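Local structure of MREC protein (Listeria monocytogenes, 2J5U) at residues Asp67-Asn79 against Gln86-Lys98. The protein is probably involved in forming and maintaining rod-like cell shape, as part of the bacterial machinery for building the cell wall. Sequence-based numbering, arbitrary orientation.
Sequences DYDPLNASVISRN and QVEIDKGSSDGVK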
loop_
_atom_site.group_PDB
_atom_site.type_symbol
_atom_site.label_atom_id
_atom_site.label_comp_id
_atom_site.label_asym_id
_atom_site.label_seq_id
_atom_site.Cartn_x
_atom_site.Cartn_y
_atom_site.Cartn_z
ATOM N N ASP A 67 18.735 -58.937 4.299
ATOM C CA ASP A 67 18.031 -59.829 3.385
ATOM C C ASP A 67 18.804 -61.082 2.987
ATOM O O ASP A 67 20.032 -61.084 2.973
ATOM C CB ASP A 67 17.605 -59.055 2.133
ATOM C CG ASP A 67 16.646 -57.918 2.456
ATOM O OD1 ASP A 67 15.773 -58.127 3.329
ATOM O OD2 ASP A 67 16.754 -56.827 1.845
ATOM N N TYR A 68 18.077 -62.149 2.664
ATOM C CA TYR A 68 18.709 -63.399 2.253
ATOM C C TYR A 68 17.740 -64.444 1.691
ATOM O O TYR A 68 16.547 -64.413 1.977
ATOM C CB TYR A 68 19.464 -64.010 3.436
ATOM C CG TYR A 68 18.572 -64.459 4.565
ATOM C CD1 TYR A 68 18.453 -63.702 5.724
ATOM C CD2 TYR A 68 17.813 -65.625 4.457
ATOM C CE1 TYR A 68 17.600 -64.091 6.747
ATOM C CE2 TYR A 68 16.952 -66.021 5.469
ATOM C CZ TYR A 68 16.848 -65.249 6.611
ATOM O OH TYR A 68 15.964 -65.614 7.599
ATOM N N ASP A 69 18.272 -65.368 0.893
ATOM C CA ASP A 69 17.508 -66.470 0.308
ATOM C C ASP A 69 17.952 -67.730 1.028
ATOM O O ASP A 69 19.118 -68.100 0.955
ATOM C CB ASP A 69 17.839 -66.647 -1.170
ATOM C CG ASP A 69 17.262 -65.558 -2.032
ATOM O OD1 ASP A 69 17.672 -65.459 -3.216
ATOM O OD2 ASP A 69 16.394 -64.815 -1.527
ATOM N N PRO A 70 17.038 -68.404 1.733
ATOM C CA PRO A 70 17.414 -69.629 2.450
ATOM C C PRO A 70 17.267 -70.906 1.618
ATOM O O PRO A 70 16.526 -70.939 0.634
ATOM C CB PRO A 70 16.467 -69.619 3.641
ATOM C CG PRO A 70 15.214 -69.081 3.028
ATOM C CD PRO A 70 15.720 -67.922 2.183
ATOM N N LEU A 71 18.001 -71.947 2.009
ATOM C CA LEU A 71 17.924 -73.246 1.343
ATOM C C LEU A 71 17.984 -74.296 2.440
ATOM O O LEU A 71 18.881 -74.273 3.284
ATOM C CB LEU A 71 19.087 -73.464 0.381
ATOM C CG LEU A 71 18.789 -74.445 -0.760
ATOM C CD1 LEU A 71 20.083 -74.805 -1.467
ATOM C CD2 LEU A 71 18.132 -75.702 -0.231
ATOM N N ASN A 72 17.024 -75.213 2.436
ATOM C CA ASN A 72 16.994 -76.251 3.448
ATOM C C ASN A 72 17.911 -77.394 3.095
ATOM O O ASN A 72 18.088 -77.711 1.921
ATOM C CB ASN A 72 15.571 -76.753 3.623
ATOM C CG ASN A 72 14.722 -75.783 4.401
ATOM O OD1 ASN A 72 13.504 -75.913 4.461
ATOM N ND2 ASN A 72 15.368 -74.801 5.017
ATOM N N ALA A 73 18.510 -78.003 4.113
ATOM C CA ALA A 73 19.406 -79.126 3.885
ATOM C C ALA A 73 19.535 -80.037 5.099
ATOM O O ALA A 73 19.168 -79.676 6.215
ATOM C CB ALA A 73 20.778 -78.622 3.461
ATOM N N SER A 74 20.065 -81.229 4.872
ATOM C CA SER A 74 20.233 -82.169 5.961
ATOM C C SER A 74 21.681 -82.601 6.089
ATOM O O SER A 74 22.411 -82.691 5.105
ATOM C CB SER A 74 19.358 -83.406 5.732
ATOM O OG SER A 74 17.995 -83.048 5.603
ATOM N N VAL A 75 22.091 -82.858 7.316
ATOM C CA VAL A 75 23.430 -83.333 7.572
ATOM C C VAL A 75 23.434 -84.770 7.063
ATOM O O VAL A 75 22.588 -85.558 7.475
ATOM C CB VAL A 75 23.716 -83.366 9.071
ATOM C CG1 VAL A 75 25.091 -83.906 9.312
ATOM C CG2 VAL A 75 23.595 -81.990 9.651
ATOM N N ILE A 76 24.347 -85.118 6.161
ATOM C CA ILE A 76 24.403 -86.497 5.681
ATOM C C ILE A 76 25.621 -87.278 6.188
ATOM O O ILE A 76 25.749 -88.460 5.908
ATOM C CB ILE A 76 24.386 -86.577 4.151
ATOM C CG1 ILE A 76 25.631 -85.919 3.575
ATOM C CG2 ILE A 76 23.155 -85.900 3.625
ATOM C CD1 ILE A 76 25.694 -85.988 2.076
ATOM N N SER A 77 26.511 -86.631 6.932
ATOM C CA SER A 77 27.685 -87.320 7.458
ATOM C C SER A 77 28.432 -86.502 8.491
ATOM O O SER A 77 28.600 -85.299 8.343
ATOM C CB SER A 77 28.646 -87.696 6.332
ATOM O OG SER A 77 29.821 -88.295 6.858
ATOM N N ARG A 78 28.878 -87.166 9.546
ATOM C CA ARG A 78 29.612 -86.510 10.612
ATOM C C ARG A 78 30.520 -87.559 11.242
ATOM O O ARG A 78 30.067 -88.624 11.652
ATOM C CB ARG A 78 28.641 -85.935 11.640
ATOM C CG ARG A 78 29.292 -85.072 12.688
ATOM C CD ARG A 78 28.247 -84.338 13.497
ATOM N NE ARG A 78 28.840 -83.410 14.448
ATOM C CZ ARG A 78 28.142 -82.543 15.175
ATOM N NH1 ARG A 78 28.773 -81.736 16.012
ATOM N NH2 ARG A 78 26.815 -82.479 15.064
ATOM N N ASN A 79 31.810 -87.254 11.297
ATOM C CA ASN A 79 32.784 -88.180 11.831
ATOM C C ASN A 79 33.078 -87.912 13.291
ATOM O O ASN A 79 33.388 -86.792 13.672
ATOM C CB ASN A 79 34.079 -88.081 11.022
ATOM C CG ASN A 79 35.057 -89.194 11.345
ATOM O OD1 ASN A 79 35.196 -89.612 12.494
ATOM N ND2 ASN A 79 35.753 -89.668 10.326
ATOM N N GLN A 86 33.270 -80.235 11.985
ATOM C CA GLN A 86 32.661 -80.226 10.692
ATOM C C GLN A 86 31.485 -81.157 10.497
ATOM O O GLN A 86 31.280 -82.110 11.241
ATOM C CB GLN A 86 33.829 -80.539 9.774
ATOM C CG GLN A 86 33.619 -80.969 8.402
ATOM C CD GLN A 86 34.975 -81.201 7.772
ATOM O OE1 GLN A 86 35.885 -80.390 7.943
ATOM N NE2 GLN A 86 35.122 -82.303 7.048
ATOM N N VAL A 87 30.719 -80.858 9.466
ATOM C CA VAL A 87 29.533 -81.609 9.136
ATOM C C VAL A 87 29.357 -81.535 7.616
ATOM O O VAL A 87 29.864 -80.619 6.965
ATOM C CB VAL A 87 28.330 -80.985 9.896
ATOM C CG1 VAL A 87 27.081 -81.041 9.076
ATOM C CG2 VAL A 87 28.139 -81.701 11.217
ATOM N N GLU A 88 28.663 -82.507 7.041
ATOM C CA GLU A 88 28.437 -82.505 5.602
ATOM C C GLU A 88 26.943 -82.444 5.272
ATOM O O GLU A 88 26.142 -83.160 5.872
ATOM C CB GLU A 88 29.046 -83.748 5.002
ATOM C CG GLU A 88 29.376 -83.595 3.562
ATOM C CD GLU A 88 30.800 -84.034 3.266
ATOM O OE1 GLU A 88 31.120 -84.264 2.066
ATOM O OE2 GLU A 88 31.594 -84.140 4.237
ATOM N N ILE A 89 26.559 -81.588 4.329
ATOM C CA ILE A 89 25.149 -81.470 3.983
ATOM C C ILE A 89 24.843 -81.956 2.575
ATOM O O ILE A 89 25.732 -82.012 1.724
ATOM C CB ILE A 89 24.645 -80.019 4.161
ATOM C CG1 ILE A 89 25.464 -79.062 3.291
ATOM C CG2 ILE A 89 24.712 -79.633 5.637
ATOM C CD1 ILE A 89 25.016 -77.628 3.392
ATOM N N ASP A 90 23.577 -82.300 2.342
ATOM C CA ASP A 90 23.124 -82.829 1.059
ATOM C C ASP A 90 22.818 -81.814 -0.039
ATOM O O ASP A 90 22.126 -82.127 -1.016
ATOM C CB ASP A 90 21.905 -83.742 1.271
ATOM C CG ASP A 90 20.696 -83.000 1.835
ATOM O OD1 ASP A 90 19.668 -83.663 2.090
ATOM O OD2 ASP A 90 20.763 -81.766 2.022
ATOM N N LYS A 91 23.318 -80.595 0.110
ATOM C CA LYS A 91 23.107 -79.591 -0.921
ATOM C C LYS A 91 24.470 -79.056 -1.311
ATOM O O LYS A 91 25.367 -78.969 -0.475
ATOM C CB LYS A 91 22.200 -78.466 -0.417
ATOM C CG LYS A 91 20.746 -78.889 -0.223
ATOM C CD LYS A 91 20.024 -79.064 -1.553
ATOM C CE LYS A 91 19.226 -80.367 -1.594
ATOM N NZ LYS A 91 18.481 -80.614 -0.335
ATOM N N GLY A 92 24.628 -78.716 -2.584
ATOM C CA GLY A 92 25.901 -78.208 -3.049
ATOM C C GLY A 92 25.845 -77.162 -4.141
ATOM O O GLY A 92 24.873 -76.439 -4.300
ATOM N N SER A 93 26.933 -77.089 -4.887
ATOM C CA SER A 93 27.097 -76.152 -5.978
ATOM C C SER A 93 25.893 -76.045 -6.893
ATOM O O SER A 93 25.403 -74.956 -7.152
ATOM C CB SER A 93 28.315 -76.551 -6.803
ATOM O OG SER A 93 28.434 -75.741 -7.952
ATOM N N SER A 94 25.411 -77.173 -7.388
ATOM C CA SER A 94 24.279 -77.146 -8.300
ATOM C C SER A 94 22.974 -76.724 -7.634
ATOM O O SER A 94 21.971 -76.525 -8.308
ATOM C CB SER A 94 24.116 -78.508 -8.977
ATOM O OG SER A 94 23.949 -79.532 -8.019
ATOM N N ASP A 95 22.987 -76.589 -6.314
ATOM C CA ASP A 95 21.804 -76.166 -5.583
ATOM C C ASP A 95 21.976 -74.703 -5.195
ATOM O O ASP A 95 21.124 -74.119 -4.542
ATOM C CB ASP A 95 21.608 -77.014 -4.325
ATOM C CG ASP A 95 21.415 -78.495 -4.636
ATOM O OD1 ASP A 95 22.268 -79.316 -4.217
ATOM O OD2 ASP A 95 20.408 -78.839 -5.300
ATOM N N GLY A 96 23.100 -74.115 -5.593
ATOM C CA GLY A 96 23.352 -72.722 -5.288
ATOM C C GLY A 96 24.248 -72.475 -4.092
ATOM O O GLY A 96 24.600 -71.332 -3.798
ATOM N N VAL A 97 24.625 -73.539 -3.395
ATOM C CA VAL A 97 25.477 -73.398 -2.231
ATOM C C VAL A 97 26.871 -72.935 -2.632
ATOM O O VAL A 97 27.436 -73.415 -3.607
ATOM C CB VAL A 97 25.592 -74.718 -1.476
ATOM C CG1 VAL A 97 26.461 -74.534 -0.255
ATOM C CG2 VAL A 97 24.209 -75.217 -1.090
ATOM N N LYS A 98 27.405 -71.985 -1.876
ATOM C CA LYS A 98 28.734 -71.444 -2.129
ATOM C C LYS A 98 29.518 -71.275 -0.843
ATOM O O LYS A 98 28.953 -71.031 0.225
ATOM C CB LYS A 98 28.655 -70.067 -2.795
ATOM C CG LYS A 98 28.008 -70.042 -4.147
ATOM C CD LYS A 98 28.194 -68.690 -4.808
ATOM C CE LYS A 98 27.660 -68.739 -6.238
ATOM N NZ LYS A 98 27.802 -67.452 -6.971
#
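With chi1 at 63°, D90 places its carboxylate between its own backbone N and carbonyl carbon, bringing OD2 within 3.0 Å of S74 N. The site lies where the hairpin of strands 68-77 and 86-89 opens, at the start of the first of two six-stranded antiparallel barrels, a pairing that recalls the chymotrypsin-like double barrel, consistent with the family's clan. The bond from S74 N is nearly straight (172° at the hydrogen), although the donor stands well above the carboxylate plane. D90 N returns a bond to S74 O, so main chain and side chain of one aspartate together grip both polar backbone atoms of S74. A weak salt bridge from K91 NZ also reaches OD2, and probably steadies its negative charge.

Toward the turn, I76 N donates to E88 O over 2.7 Å. The register slips by one residue here: V75 faces I89, whereas R78 lies nearest V87. I76 has a psi of -3°, as expected for a beta bulge. Its CG2 packs 3.4 Å from D90 CB.

V87 separates two neighbours with its methyls. CG1 lies 3.5 Å from V75 CG1, their side chains crossing at about a right angle, while CG2 sits over one face of the R78 guanidinium, 3.5 Å from R78 CD. That arginine, extended from CG to NE, has its polar end held by W83 O and M216 O, with the W83 ring in a cation-pi contact.

Beyond the end of strand 86-89, K91 CG meets A73 CB of the longer strand at 3.7 Å. L71 then bridges to the 3-10 segment 93-95: CD2 approaches the K91 chain, and CD1 rests 3.3 Å from D95 O and 4.2 Å from V97 CG2.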